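Local coordinates for lipoprotein (Bacteroides fragilis, PDB 3RWX), which is of unknown function but, as a putative lipoprotein built from two calycin-like beta-barrel domains, is probably attached to the outer membrane, at residues Thr150-Ile155 against Arg187-Gly192; Val79-Asn84 against Gly116-Glu121. All coordinates share one frame; numbering follows the deposited sequence. Where two conformers were deposited one is given.

Contact 1. Residues Thr150-Ile155 against Arg187-Gly192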
loop_
_atom_site.group_PDB
_atom_site.type_symbol
_atom_site.label_atom_id
_atom_site.label_comp_id
_atom_site.label_asym_id
_atom_site.label_seq_id
_atom_site.Cartn_x
_atom_site.Cartn_y
_atom_site.Cartn_z
ATOM N N THR A 150 6.483 -35.196 -6.680
ATOM C CA THR A 150 7.722 -34.465 -6.860
ATOM C C THR A 150 7.732 -33.170 -6.088
ATOM O O THR A 150 6.778 -32.409 -6.125
ATOM C CB THR A 150 7.938 -34.146 -8.357
ATOM O OG1 THR A 150 8.316 -35.352 -9.030
ATOM C CG2 THR A 150 9.036 -33.069 -8.565
ATOM N N THR A 151 8.833 -32.905 -5.401
ATOM C CA THR A 151 9.080 -31.568 -4.851
ATOM C C THR A 151 10.410 -31.076 -5.407
ATOM O O THR A 151 11.459 -31.734 -5.292
ATOM C CB THR A 151 9.134 -31.560 -3.318
ATOM O OG1 THR A 151 7.926 -32.124 -2.793
ATOM C CG2 THR A 151 9.294 -30.129 -2.794
ATOM N N TYR A 152 10.356 -29.910 -6.020
ATOM C CA TYR A 152 11.506 -29.372 -6.720
ATOM C C TYR A 152 12.486 -28.707 -5.757
ATOM O O TYR A 152 12.143 -28.431 -4.609
ATOM C CB TYR A 152 11.029 -28.389 -7.771
ATOM C CG TYR A 152 10.273 -29.040 -8.911
ATOM C CD1 TYR A 152 10.931 -29.766 -9.879
ATOM C CD2 TYR A 152 8.904 -28.932 -9.017
ATOM C CE1 TYR A 152 10.235 -30.384 -10.944
ATOM C CE2 TYR A 152 8.203 -29.526 -10.081
ATOM C CZ TYR A 152 8.883 -30.247 -11.031
ATOM O OH TYR A 152 8.207 -30.814 -12.066
ATOM N N PRO A 153 13.723 -28.461 -6.219
ATOM C CA PRO A 153 14.596 -27.681 -5.365
ATOM C C PRO A 153 13.995 -26.298 -5.040
ATOM O O PRO A 153 13.222 -25.746 -5.827
ATOM C CB PRO A 153 15.885 -27.563 -6.196
ATOM C CG PRO A 153 15.889 -28.759 -7.058
ATOM C CD PRO A 153 14.425 -28.938 -7.422
ATOM N N ASP A 154 14.325 -25.791 -3.864
ATOM C CA ASP A 154 13.937 -24.452 -3.480
ATOM C C ASP A 154 14.405 -23.413 -4.490
ATOM O O ASP A 154 15.517 -23.486 -4.983
ATOM C CB ASP A 154 14.505 -24.104 -2.101
ATOM C CG ASP A 154 13.817 -24.868 -0.983
ATOM O OD1 ASP A 154 12.621 -25.213 -1.129
ATOM O OD2 ASP A 154 14.463 -25.128 0.051
ATOM N N ILE A 155 13.523 -22.472 -4.795
ATOM C CA ILE A 155 13.875 -21.303 -5.536
ATOM C C ILE A 155 14.093 -20.181 -4.529
ATOM O O ILE A 155 13.199 -19.866 -3.748
ATOM C CB ILE A 155 12.717 -20.886 -6.504
ATOM C CG1 ILE A 155 12.490 -21.947 -7.580
ATOM C CG2 ILE A 155 13.023 -19.536 -7.158
ATOM C CD1 ILE A 155 11.114 -21.840 -8.255
ATOM N N ARG A 187 11.162 -33.697 -14.275
ATOM C CA ARG A 187 11.550 -32.498 -14.983
ATOM C C ARG A 187 10.731 -31.311 -14.534
ATOM O O ARG A 187 9.604 -31.446 -14.081
ATOM C CB ARG A 187 11.379 -32.685 -16.490
ATOM C CG ARG A 187 12.270 -33.781 -17.053
ATOM C CD ARG A 187 12.133 -33.872 -18.532
ATOM N NE ARG A 187 13.131 -34.755 -19.131
ATOM C CZ ARG A 187 13.293 -34.886 -20.449
ATOM N NH1 ARG A 187 12.527 -34.197 -21.291
ATOM N NH2 ARG A 187 14.216 -35.704 -20.924
ATOM N N ALA A 188 11.306 -30.128 -14.660
ATOM C CA ALA A 188 10.574 -28.942 -14.343
ATOM C C ALA A 188 9.652 -28.562 -15.513
ATOM O O ALA A 188 9.796 -29.041 -16.629
ATOM C CB ALA A 188 11.535 -27.810 -14.013
HETATM N N MSE A 189 8.694 -27.712 -15.204
HETATM C CA MSE A 189 7.817 -27.119 -16.204
HETATM C C MSE A 189 8.295 -25.708 -16.529
HETATM O O MSE A 189 8.820 -24.991 -15.657
HETATM C CB MSE A 189 6.391 -27.052 -15.663
HETATM C CG MSE A 189 5.775 -28.409 -15.356
HETATM SE SE MSE A 189 4.656 -28.314 -13.773
HETATM C CE MSE A 189 6.011 -27.643 -12.553
ATOM N N ASN A 190 8.094 -25.299 -17.774
ATOM C CA ASN A 190 8.351 -23.927 -18.166
ATOM C C ASN A 190 7.231 -23.019 -17.655
ATOM O O ASN A 190 6.113 -23.100 -18.149
ATOM C CB ASN A 190 8.445 -23.836 -19.682
ATOM C CG ASN A 190 8.960 -22.504 -20.150
ATOM O OD1 ASN A 190 9.711 -21.825 -19.446
ATOM N ND2 ASN A 190 8.564 -22.115 -21.351
ATOM N N LEU A 191 7.526 -22.179 -16.656
ATOM C CA LEU A 191 6.522 -21.286 -16.048
ATOM C C LEU A 191 7.069 -19.883 -15.916
ATOM O O LEU A 191 8.254 -19.711 -15.631
ATOM C CB LEU A 191 6.140 -21.748 -14.644
ATOM C CG LEU A 191 5.500 -23.117 -14.440
ATOM C CD1 LEU A 191 5.453 -23.480 -12.943
ATOM C CD2 LEU A 191 4.110 -23.207 -15.079
ATOM N N GLY A 192 6.204 -18.883 -16.065
ATOM C CA GLY A 192 6.618 -17.479 -16.028
ATOM C C GLY A 192 6.090 -16.770 -14.799
ATOM O O GLY A 192 5.605 -17.415 -13.875
#

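Contact 2. Residues Val79-Asn84 against Gly116-Glu121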
loop_
_atom_site.group_PDB
_atom_site.type_symbol
_atom_site.label_atom_id
_atom_site.label_comp_id
_atom_site.label_asym_id
_atom_site.label_seq_id
_atom_site.Cartn_x
_atom_site.Cartn_y
_atom_site.Cartn_z
ATOM N N VAL A 79 8.378 23.155 7.603
ATOM C CA VAL A 79 8.149 21.925 8.334
ATOM C C VAL A 79 9.475 21.225 8.584
ATOM O O VAL A 79 10.358 21.237 7.722
ATOM C CB VAL A 79 7.252 20.935 7.520
ATOM C CG1 VAL A 79 7.848 20.668 6.143
ATOM C CG2 VAL A 79 7.069 19.627 8.285
ATOM N N GLU A 80 9.613 20.628 9.758
ATOM C CA GLU A 80 10.686 19.686 10.016
ATOM C C GLU A 80 10.155 18.262 9.837
ATOM O O GLU A 80 9.479 17.737 10.726
ATOM C CB GLU A 80 11.257 19.893 11.422
ATOM C CG GLU A 80 12.131 21.142 11.513
ATOM C CD GLU A 80 12.596 21.478 12.941
ATOM O OE1 GLU A 80 13.427 20.717 13.506
ATOM O OE2 GLU A 80 12.161 22.528 13.476
ATOM N N LEU A 81 10.448 17.655 8.692
ATOM C CA LEU A 81 10.021 16.283 8.392
ATOM C C LEU A 81 10.631 15.229 9.320
ATOM O O LEU A 81 11.788 15.310 9.712
ATOM C CB LEU A 81 10.363 15.911 6.952
ATOM C CG LEU A 81 9.616 16.705 5.877
ATOM C CD1 LEU A 81 10.296 16.491 4.544
ATOM C CD2 LEU A 81 8.155 16.325 5.807
ATOM N N SER A 82 9.826 14.238 9.664
ATOM C CA SER A 82 10.290 13.107 10.459
ATOM C C SER A 82 9.762 11.826 9.865
ATOM O O SER A 82 8.945 11.157 10.463
ATOM C CB SER A 82 9.813 13.233 11.907
ATOM O OG SER A 82 8.419 13.410 11.956
HETATM N N MSE A 83 10.207 11.502 8.668
HETATM C CA MSE A 83 9.997 10.155 8.144
HETATM C C MSE A 83 10.891 9.175 8.906
HETATM O O MSE A 83 10.537 8.002 9.064
HETATM C CB MSE A 83 10.234 10.136 6.643
HETATM C CG MSE A 83 9.075 10.790 5.913
HETATM SE SE MSE A 83 9.361 11.054 4.032
HETATM C CE MSE A 83 10.335 12.710 4.203
ATOM N N ASN A 84 12.020 9.693 9.392
ATOM C CA ASN A 84 12.848 9.054 10.423
ATOM C C ASN A 84 13.224 10.015 11.573
ATOM O O ASN A 84 12.988 11.237 11.504
ATOM C CB ASN A 84 14.127 8.461 9.808
ATOM C CG ASN A 84 14.917 9.475 8.975
ATOM O OD1 ASN A 84 15.281 10.563 9.450
ATOM N ND2 ASN A 84 15.203 9.107 7.731
ATOM N N GLY A 116 12.298 15.209 -5.483
ATOM C CA GLY A 116 11.622 15.431 -6.741
ATOM C C GLY A 116 10.273 16.090 -6.585
ATOM O O GLY A 116 9.577 16.271 -7.560
ATOM N N GLY A 117 9.888 16.462 -5.373
ATOM C CA GLY A 117 8.541 16.951 -5.132
ATOM C C GLY A 117 7.718 15.981 -4.312
ATOM O O GLY A 117 7.157 15.019 -4.837
ATOM N N LEU A 118 7.628 16.244 -3.017
ATOM C CA LEU A 118 6.871 15.403 -2.107
ATOM C C LEU A 118 5.488 16.002 -1.884
ATOM O O LEU A 118 5.362 17.166 -1.509
ATOM C CB LEU A 118 7.629 15.299 -0.792
ATOM C CG LEU A 118 6.949 14.504 0.323
ATOM C CD1 LEU A 118 6.798 13.031 -0.110
ATOM C CD2 LEU A 118 7.765 14.641 1.566
ATOM N N THR A 119 4.444 15.230 -2.141
ATOM C CA THR A 119 3.128 15.651 -1.731
ATOM C C THR A 119 2.614 14.715 -0.631
ATOM O O THR A 119 2.892 13.523 -0.628
ATOM C CB THR A 119 2.119 15.732 -2.913
ATOM O OG1 THR A 119 1.670 14.419 -3.264
ATOM C CG2 THR A 119 2.727 16.390 -4.125
ATOM N N ILE A 120 1.880 15.279 0.324
ATOM C CA ILE A 120 1.231 14.496 1.357
ATOM C C ILE A 120 -0.245 14.848 1.371
ATOM O O ILE A 120 -0.566 16.014 1.450
ATOM C CB ILE A 120 1.808 14.787 2.715
ATOM C CG1 ILE A 120 3.321 14.700 2.646
ATOM C CG2 ILE A 120 1.235 13.818 3.753
ATOM C CD1 ILE A 120 3.979 14.554 4.005
ATOM N N GLU A 121 -1.107 13.834 1.293
ATOM C CA GLU A 121 -2.552 13.993 1.380
ATOM C C GLU A 121 -3.131 13.472 2.719
ATOM O O GLU A 121 -2.817 12.359 3.172
ATOM C CB GLU A 121 -3.207 13.240 0.241
ATOM C CG GLU A 121 -4.694 13.513 0.083
ATOM C CD GLU A 121 -5.340 12.807 -1.118
ATOM O OE1 GLU A 121 -4.645 12.126 -1.915
ATOM O OE2 GLU A 121 -6.570 12.940 -1.264
#

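Contact 1. Residues Thr150-Ile155 against Arg187-Gly192
Tyr152 and Ala188 mark the nearest approach of the two backbones, and even there their CA atoms stay 7.7 Å apart, so the gap is bridged by a side chain. Segment 150-155 continues as extended chain beyond the short strand 150-151, still bonded to Val145 and Leu143, while 187-192 runs extended through the loop between strands 172-173 and 195-196. The Tyr152 ring spans the distance, its CG anti to the carbonyl carbon (chi1 -68°). At its far end OH donates a hydrogen bond to the backbone carbonyl of Arg187, with 2.5 Å between Tyr152 OH and Arg187 O. The C=O...donor angle is 141° and the hydroxyl approaches tilted 30° out of the carbonyl plane; the bond fixes the end of the phenol on main chain. Beside this bond the CE1 side of the ring meets Ala188, with Tyr152 CE1 3.7 Å from Ala188 CA. On the CE2 side the contact is less certain: in one of two conformers of Met189 (selenomethionine) the methyl lies oblique to the ring, Met189 CE being 3.8 Å from Tyr152 CE2. The methyl CG2 of Thr150 sits over the ring centre, and Leu180 touches both Tyr152 and Met189. Thr150 OG1 is hydrogen-bonded to Thr185 OG1, a second tie to the same loop. The contact joins this loop to the chain just after an outermost strand of the sheet in the second calycin-like beta-barrel domain.

Contact 2. Residues Val79-Asn84 against Gly116-Glu121
Leu81 and Met83 (selenomethionine) meet Leu118 through methyl groups alone, and this apolar contact is all that joins the two segments directly. Leu118 CD2 is the receiving atom: it lies 4.3 Å from Leu81 CD1 and 4.2 Å from Met83 CE. The two methyls are themselves neighbours, with Leu81 CD1 3.8 Å from Met83 CE, so the three form a compact triangle. Leu118 reaches it with CG anti to its backbone N (chi1 177°), which carries CD2 across toward the other segment. Met83 comes from the opposing segment with its chain bent at the last torsion, and its methyl meets that of Leu118 tip to tip. Ile120, two residues on along the strand, also directs its CB toward 79-84 but stands farther off, with Ile120 CD1 4.9 Å from Leu81 CD2.

The apolar layer probably belongs to the interior of the first calycin-like beta-barrel domain, where strand 118-124 is packed against a loop segment that follows strand 73-77. Met34 of strand 32-35 touches both Met83 and Ile120, extending the same layer to a further strand.

No hydrogen bond crosses between the segments, whose closest CA atoms, those of Leu81 and Leu118, are 11.0 Å apart. Backbone bonding instead fixes each on its own side. Leu118 pairs with Val111 and Ile120 with Val109, while Thr119 pairs with Asn25 and Glu121 with Ile23, on strand 20-25; Ser82 bonds to Ser58.

Overall arrangement
The two contacts lie in different calycin-like domains and on opposite sides of the chain's centre. Their own centres are 44 Å apart, and their nearest atoms stay about 31 Å apart, so neither touches the other. They come in series along the chain: contact 2 closes at strand 118-124, in the antiparallel sheet of the N-terminal half that also contains strand 20-25, before contact 1 opens at strand 150-151, an outermost strand of the antiparallel sheet of the C-terminal half. No strand or sheet is shared. Each joins a loop segment to a strand or its continuation within its own half, consistent with two separately built barrel-like units following one another in an elongated chain.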